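Local structure of glutaryl-CoA dehydrogenase (Mycobacterium smegmatis, 3SF6) at residues E36-D39 / T40-V44; H52-S55 / W56-G60; Q134-P137 / D138-S141. The protein belongs to the acyl-CoA dehydrogenase family of flavoproteins and forms an assembly of four chains that holds dihydroflavine-adenine dinucleotide. All coordinates share one frame; numbering follows the deposited sequence. Where two conformers were deposited one is given.

How the contacts relate
The three contacts are local ones, each between residues about a helical turn apart, on or at the ends of one helix. All belong to the N-terminal domain of the acyl-CoA dehydrogenase family. Contact 1 lies on helix 32-49 and contact 2 on helix 53-59, the next helix in the chain; their nearest atoms are about 8 Å apart. Contact 3 lies on helix 129-140, its centre about 23 Å from that of contact 1 and about 28 Å from that of contact 2. None touches another. Helix 106-126 packs on both Trp56 and Met139. A bound dihydroflavine-adenine dinucleotide lies about 10 Å from the Tyr57 side chain, and one lies about 12 Å from that of Met139.

Contact 1 (E36-D39 / T40-V44); sequences EIRD and TVRSV. With EDO (1,2-ethanediol), chain O.
Thr40 reaches back one turn of helix 32-49 to Glu36 with two donors. Its backbone N lies 2.9 Å from Glu36 O in the usual helical bond. Its OG1 also donates to Glu36 O, and the two donors come from opposite faces of the carbonyl plane. OG1 stands beside the backbone N (chi1 -64°), which turns it back toward the preceding turn. Water 1 donates to Thr40 OG1 at 2.7 Å and to Glu36 OE2, closing a bridge between the two side chains.

Arg38 links Asp39 and Arg42 in a charge network, bridged to the first and lying beside the second. Arg38 NE gives a salt bridge to Asp39 OD1 at 2.8 Å, reaching the oxygen from above the carboxylate plane. The Arg38 and Arg42 chains run side by side, with their guanidinium planes 34° apart. Arg38 CD sits over one face of the Arg42 guanidinium, 3.2 Å from Arg42 NH2. Asp39 OD1 is over a face of that guanidinium too, 4.5 Å from Arg42 NH1. No N-H points at it, so any attraction there is probably one of charge alone.

Arg42 NH2 has its salt bridge with Glu100, and Arg38 NH2 bonds to Asn27. Arg38 NH1 donates almost straight to O2 of 1,2-ethanediol, probably from the crystallisation liquor. Asp39 and Glu100 probably balance the positive charge of Arg38, Arg42 and nearby Arg274.

Contact 2 (H52-S55 / W56-G60); sequences HIAS and WYEDG
His52 and Trp56 are joined one turn apart by a straight backbone bond, Trp56 N to His52 O at 3.0 Å, and three more such bonds follow it down helix 53-59, ending with Asp59 N to Ser55 O. His52 covers one face of the Trp56 indole. His52 CB is over the six-membered ring, 3.6 Å from its centroid, in a CH-pi contact. The imidazole continues past the rim of the indole. The two ring planes are nearly parallel (17°) but displaced, with centroids 5.2 Å from each other and little overlap. A chi1 of -67° at Trp56 swings the indole back along the helix to His52.

Ile53 comes to the same indole at its edge. Its CD1 lies near the ring plane, 3.9 Å from Trp56 CE3, and the two side chains cross at about a right angle. Ile108 of helix 106-126 touches both Ile53 and Trp56.

Tyr57 leads away from residues 52-55 to helix 368-380 and to Met222 of the second subunit. Gly60 leaves the helix with positive phi (66°), and its N makes weak bonds back to Trp56 O and Tyr57 O. This is a short amphipathic helix ended by a glycine, with its apolar side packed on helices 106-126 and 368-380 of the acyl-CoA dehydrogenase fold.

Contact 3 (Q134-P137 / D138-S141); sequences QWLP and DMAS
Trp135 meets Met139 through its CB, while its indole has Gln134 CG and water 3 over one face. Both lie 3.8 Å above the ring plane and toward its rim. Val190 of strand 190-197 and Arg144 also touch the Trp135 side chain.

Met139 turns back along the helix. With chi1 at -68° its CG points away from its own carbonyl carbon, and the chain folds back over Trp135 O. CG comes 3.2 Å from Trp135 O, and SD comes 3.9 Å from Trp135 CB. Leu136 CD2 lies farther off, 4.5 Å from Met139 SD. The chain then bends at chi3, and its end leads away from residues 134-137. Met139 packs on Val190 and on Ala119 and Met120 of helix 106-126. Leu136 and Ala140 also touch Met120.

The backbone keeps three bonds across this turn: Met139 N to Trp135 O, Ala140 N to Leu136 O, and Ser141 N to Pro137 O at 3.1 Å. The helix is kinked at Pro137, whose N has no hydrogen to give to the turn before. Near the kink, waters take up polar groups. Water 2 donates to Gln134 O and accepts from Asp138 N at 2.9 Å, standing in for a direct bond between them. Water 3 donates to the same Gln134 O and, at 2.9 Å, to Asp138 OD2. Ser141 OG is hydrogen-bonded to His143 ND1.

The chemistry divides in two. Leu136, Met139 and Ala140 give the helix an apolar side against helix 106-126. Across the proline kink, the Gln134 carbonyl and both the amide and the carboxylate of Asp138 are tied together by water.

Contact 1 (E36-D39 / T40-V44)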
loop_
_atom_site.group_PDB
_atom_site.type_symbol
_atom_site.label_atom_id
_atom_site.label_comp_id
_atom_site.label_asym_id
_atom_site.label_seq_id
_atom_site.Cartn_x
_atom_site.Cartn_y
_atom_site.Cartn_z
ATOM N N GLU A 36 8.617 -28.739 22.079
ATOM C CA GLU A 36 9.015 -28.720 23.485
ATOM C C GLU A 36 9.867 -27.505 23.854
ATOM O O GLU A 36 9.615 -26.824 24.847
ATOM C CB GLU A 36 9.766 -29.997 23.850
ATOM C CG GLU A 36 10.184 -30.075 25.283
ATOM C CD GLU A 36 10.751 -31.391 25.742
ATOM O OE1 GLU A 36 10.517 -32.448 25.135
ATOM O OE2 GLU A 36 11.439 -31.334 26.783
ATOM N N ILE A 37 10.846 -27.170 23.022
ATOM C CA ILE A 37 11.694 -26.011 23.288
ATOM C C ILE A 37 10.846 -24.732 23.251
ATOM O O ILE A 37 10.921 -23.864 24.143
ATOM C CB ILE A 37 12.900 -25.970 22.307
ATOM C CG1 ILE A 37 13.961 -26.994 22.722
ATOM C CG2 ILE A 37 13.512 -24.551 22.240
ATOM C CD1 ILE A 37 14.980 -27.308 21.654
ATOM N N ARG A 38 10.002 -24.627 22.223
ATOM C CA ARG A 38 9.103 -23.504 22.083
ATOM C C ARG A 38 8.230 -23.328 23.338
ATOM O O ARG A 38 8.108 -22.245 23.890
ATOM C CB ARG A 38 8.259 -23.749 20.822
ATOM C CG ARG A 38 7.349 -22.692 20.414
ATOM C CD ARG A 38 5.947 -22.814 20.875
ATOM N NE ARG A 38 5.211 -24.082 20.743
ATOM C CZ ARG A 38 4.442 -24.507 19.732
ATOM N NH1 ARG A 38 4.308 -23.853 18.566
ATOM N NH2 ARG A 38 3.778 -25.652 19.888
ATOM N N ASP A 39 7.644 -24.423 23.797
ATOM C CA ASP A 39 6.751 -24.415 24.937
ATOM C C ASP A 39 7.483 -24.016 26.209
ATOM O O ASP A 39 6.942 -23.283 27.091
ATOM C CB ASP A 39 6.126 -25.812 25.104
ATOM C CG ASP A 39 5.112 -26.158 24.021
ATOM O OD1 ASP A 39 4.705 -25.259 23.255
ATOM O OD2 ASP A 39 4.768 -27.364 23.928
ATOM N N THR A 40 8.706 -24.519 26.339
ATOM C CA THR A 40 9.549 -24.202 27.512
ATOM C C THR A 40 9.856 -22.699 27.584
ATOM O O THR A 40 9.739 -22.065 28.641
ATOM C CB THR A 40 10.871 -25.010 27.478
ATOM O OG1 THR A 40 10.567 -26.407 27.583
ATOM C CG2 THR A 40 11.756 -24.628 28.657
ATOM N N VAL A 41 10.223 -22.116 26.455
ATOM C CA VAL A 41 10.516 -20.706 26.414
ATOM C C VAL A 41 9.243 -19.888 26.607
ATOM O O VAL A 41 9.232 -18.893 27.354
ATOM C CB VAL A 41 11.233 -20.311 25.114
ATOM C CG1 VAL A 41 11.550 -18.804 25.059
ATOM C CG2 VAL A 41 12.559 -21.090 24.944
ATOM N N ARG A 42 8.133 -20.325 26.015
ATOM C CA ARG A 42 6.861 -19.617 26.234
ATOM C C ARG A 42 6.539 -19.545 27.729
ATOM O O ARG A 42 6.089 -18.507 28.234
ATOM C CB ARG A 42 5.734 -20.313 25.476
ATOM C CG ARG A 42 4.391 -19.599 25.565
ATOM C CD ARG A 42 3.343 -20.314 24.743
ATOM N NE ARG A 42 3.652 -20.271 23.324
ATOM C CZ ARG A 42 3.015 -20.963 22.394
ATOM N NH1 ARG A 42 1.986 -21.753 22.715
ATOM N NH2 ARG A 42 3.370 -20.865 21.146
ATOM N N SER A 43 6.743 -20.647 28.443
ATOM C CA SER A 43 6.446 -20.676 29.878
ATOM C C SER A 43 7.338 -19.724 30.652
ATOM O O SER A 43 6.862 -18.989 31.524
ATOM C CB SER A 43 6.559 -22.103 30.424
ATOM O OG SER A 43 6.192 -22.104 31.789
ATOM N N VAL A 44 8.616 -19.667 30.286
ATOM C CA VAL A 44 9.554 -18.707 30.899
ATOM C C VAL A 44 9.068 -17.267 30.667
ATOM O O VAL A 44 9.064 -16.434 31.598
ATOM C CB VAL A 44 11.010 -18.881 30.391
ATOM C CG1 VAL A 44 11.920 -17.765 30.946
ATOM C CG2 VAL A 44 11.599 -20.267 30.767
HETATM C C1 EDO O . 4.441 -19.587 16.471
HETATM O O1 EDO O . 3.385 -19.450 17.371
HETATM C C2 EDO O . 4.958 -21.044 16.527
HETATM O O2 EDO O . 5.574 -21.341 17.782
HETATM O O HOH W 1 12.014 -28.551 28.215
#

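Contact 2 (H52-S55 / W56-G60)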
loop_
_atom_site.group_PDB
_atom_site.type_symbol
_atom_site.label_atom_id
_atom_site.label_comp_id
_atom_site.label_asym_id
_atom_site.label_seq_id
_atom_site.Cartn_x
_atom_site.Cartn_y
_atom_site.Cartn_z
ATOM N N HIS A 52 6.107 -8.327 34.465
ATOM C CA HIS A 52 6.902 -7.149 34.795
ATOM C C HIS A 52 7.084 -6.176 33.613
ATOM O O HIS A 52 7.495 -5.026 33.799
ATOM C CB HIS A 52 8.320 -7.592 35.195
ATOM C CG HIS A 52 8.375 -8.517 36.364
ATOM N ND1 HIS A 52 8.021 -8.123 37.635
ATOM C CD2 HIS A 52 8.776 -9.806 36.461
ATOM C CE1 HIS A 52 8.178 -9.139 38.465
ATOM N NE2 HIS A 52 8.632 -10.174 37.777
ATOM N N ILE A 53 6.823 -6.634 32.383
ATOM C CA ILE A 53 7.336 -5.906 31.232
ATOM C C ILE A 53 6.710 -4.525 31.061
ATOM O O ILE A 53 7.391 -3.615 30.635
ATOM C CB ILE A 53 7.193 -6.757 29.913
ATOM C CG1 ILE A 53 7.930 -6.119 28.746
ATOM C CG2 ILE A 53 5.716 -7.026 29.625
ATOM C CD1 ILE A 53 9.460 -5.963 28.967
ATOM N N ALA A 54 5.423 -4.378 31.365
ATOM C CA ALA A 54 4.788 -3.060 31.220
ATOM C C ALA A 54 5.538 -2.044 32.097
ATOM O O ALA A 54 5.831 -0.922 31.643
ATOM C CB ALA A 54 3.274 -3.122 31.569
ATOM N N SER A 55 5.848 -2.440 33.330
ATOM C CA SER A 55 6.569 -1.566 34.277
ATOM C C SER A 55 7.995 -1.287 33.842
ATOM O O SER A 55 8.447 -0.148 33.889
ATOM C CB SER A 55 6.589 -2.168 35.682
ATOM O OG SER A 55 5.305 -2.105 36.240
ATOM N N TRP A 56 8.723 -2.327 33.398
ATOM C CA TRP A 56 10.090 -2.124 32.926
ATOM C C TRP A 56 10.089 -1.153 31.751
ATOM O O TRP A 56 10.928 -0.259 31.671
ATOM C CB TRP A 56 10.737 -3.464 32.501
ATOM C CG TRP A 56 10.999 -4.457 33.613
ATOM C CD1 TRP A 56 11.085 -4.207 34.944
ATOM C CD2 TRP A 56 11.247 -5.867 33.454
ATOM N NE1 TRP A 56 11.368 -5.373 35.635
ATOM C CE2 TRP A 56 11.467 -6.403 34.742
ATOM C CE3 TRP A 56 11.293 -6.720 32.353
ATOM C CZ2 TRP A 56 11.727 -7.751 34.955
ATOM C CZ3 TRP A 56 11.561 -8.064 32.574
ATOM C CH2 TRP A 56 11.765 -8.564 33.859
ATOM N N TYR A 57 9.153 -1.335 30.816
ATOM C CA TYR A 57 9.114 -0.512 29.627
ATOM C C TYR A 57 8.798 0.965 30.016
ATOM O O TYR A 57 9.471 1.912 29.603
ATOM C CB TYR A 57 8.056 -1.017 28.635
ATOM C CG TYR A 57 8.138 -0.280 27.324
ATOM C CD1 TYR A 57 7.461 0.927 27.140
ATOM C CD2 TYR A 57 8.956 -0.739 26.289
ATOM C CE1 TYR A 57 7.590 1.637 25.954
ATOM C CE2 TYR A 57 9.096 -0.035 25.112
ATOM C CZ TYR A 57 8.408 1.137 24.927
ATOM O OH TYR A 57 8.537 1.899 23.807
ATOM N N GLU A 58 7.786 1.146 30.838
ATOM C CA GLU A 58 7.418 2.502 31.259
ATOM C C GLU A 58 8.575 3.208 31.949
ATOM O O GLU A 58 8.846 4.382 31.675
ATOM C CB GLU A 58 6.186 2.499 32.183
ATOM C CG GLU A 58 4.893 2.058 31.489
ATOM C CD GLU A 58 3.761 1.685 32.439
ATOM O OE1 GLU A 58 3.905 1.807 33.682
ATOM O OE2 GLU A 58 2.722 1.238 31.920
ATOM N N ASP A 59 9.240 2.504 32.855
ATOM C CA ASP A 59 10.331 3.053 33.637
ATOM C C ASP A 59 11.594 3.289 32.841
ATOM O O ASP A 59 12.403 4.148 33.209
ATOM C CB ASP A 59 10.674 2.140 34.805
ATOM C CG ASP A 59 9.571 2.072 35.846
ATOM O OD1 ASP A 59 8.604 2.856 35.784
ATOM O OD2 ASP A 59 9.694 1.205 36.715
ATOM N N GLY A 60 11.740 2.529 31.752
ATOM C CA GLY A 60 12.943 2.515 30.924
ATOM C C GLY A 60 14.124 1.955 31.664
ATOM O O GLY A 60 15.275 2.347 31.388
#

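Contact 3 (Q134-P137 / D138-S141)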
loop_
_atom_site.group_PDB
_atom_site.type_symbol
_atom_site.label_atom_id
_atom_site.label_comp_id
_atom_site.label_asym_id
_atom_site.label_seq_id
_atom_site.Cartn_x
_atom_site.Cartn_y
_atom_site.Cartn_z
ATOM N N GLN A 134 37.942 -18.425 28.638
ATOM C CA GLN A 134 37.811 -17.403 29.679
ATOM C C GLN A 134 36.379 -16.872 29.774
ATOM O O GLN A 134 35.863 -16.692 30.870
ATOM C CB GLN A 134 38.774 -16.261 29.459
ATOM C CG GLN A 134 38.546 -15.112 30.440
ATOM C CD GLN A 134 39.644 -14.060 30.446
ATOM O OE1 GLN A 134 40.629 -14.136 29.689
ATOM N NE2 GLN A 134 39.468 -13.048 31.305
ATOM N N TRP A 135 35.764 -16.618 28.620
ATOM C CA TRP A 135 34.530 -15.847 28.539
ATOM C C TRP A 135 33.286 -16.671 28.304
ATOM O O TRP A 135 32.250 -16.355 28.880
ATOM C CB TRP A 135 34.633 -14.757 27.454
ATOM C CG TRP A 135 35.529 -13.622 27.901
ATOM C CD1 TRP A 135 36.803 -13.376 27.509
ATOM C CD2 TRP A 135 35.208 -12.625 28.880
ATOM N NE1 TRP A 135 37.301 -12.279 28.176
ATOM C CE2 TRP A 135 36.335 -11.794 29.015
ATOM C CE3 TRP A 135 34.068 -12.346 29.637
ATOM C CZ2 TRP A 135 36.358 -10.697 29.889
ATOM C CZ3 TRP A 135 34.095 -11.285 30.506
ATOM C CH2 TRP A 135 35.248 -10.477 30.640
ATOM N N LEU A 136 33.328 -17.686 27.447
ATOM C CA LEU A 136 32.052 -18.263 26.987
ATOM C C LEU A 136 31.219 -18.956 28.073
ATOM O O LEU A 136 29.990 -18.738 28.127
ATOM C CB LEU A 136 32.218 -19.153 25.739
ATOM C CG LEU A 136 32.672 -18.465 24.463
ATOM C CD1 LEU A 136 32.870 -19.487 23.321
ATOM C CD2 LEU A 136 31.698 -17.346 24.067
ATOM N N PRO A 137 31.834 -19.751 28.970
ATOM C CA PRO A 137 30.927 -20.396 29.953
ATOM C C PRO A 137 30.230 -19.411 30.891
ATOM O O PRO A 137 29.048 -19.566 31.183
ATOM C CB PRO A 137 31.865 -21.318 30.744
ATOM C CG PRO A 137 32.990 -21.633 29.722
ATOM C CD PRO A 137 33.189 -20.330 28.991
ATOM N N ASP A 138 30.924 -18.358 31.313
ATOM C CA ASP A 138 30.280 -17.351 32.149
ATOM C C ASP A 138 29.265 -16.462 31.397
ATOM O O ASP A 138 28.336 -15.916 32.008
ATOM C CB ASP A 138 31.303 -16.435 32.790
ATOM C CG ASP A 138 32.050 -17.084 33.964
ATOM O OD1 ASP A 138 31.668 -18.177 34.452
ATOM O OD2 ASP A 138 33.025 -16.439 34.392
ATOM N N MET A 139 29.454 -16.324 30.093
ATOM C CA MET A 139 28.462 -15.664 29.250
ATOM C C MET A 139 27.219 -16.534 29.050
ATOM O O MET A 139 26.080 -16.058 29.087
ATOM C CB MET A 139 29.097 -15.243 27.913
ATOM C CG MET A 139 30.134 -14.132 28.104
ATOM S SD MET A 139 31.002 -13.728 26.600
ATOM C CE MET A 139 29.871 -12.484 25.869
ATOM N N ALA A 140 27.425 -17.829 28.883
ATOM C CA ALA A 140 26.286 -18.749 28.725
ATOM C C ALA A 140 25.453 -18.802 29.992
ATOM O O ALA A 140 24.244 -18.901 29.924
ATOM C CB ALA A 140 26.776 -20.147 28.366
ATOM N N SER A 141 26.076 -18.649 31.157
ATOM C CA SER A 141 25.320 -18.664 32.410
ATOM C C SER A 141 24.707 -17.313 32.760
ATOM O O SER A 141 23.972 -17.206 33.720
ATOM C CB SER A 141 26.213 -19.102 33.576
ATOM O OG SER A 141 27.185 -18.091 33.863
HETATM O O HOH W 2 33.758 -18.308 31.655
HETATM O O HOH W 3 34.561 -14.644 32.717
#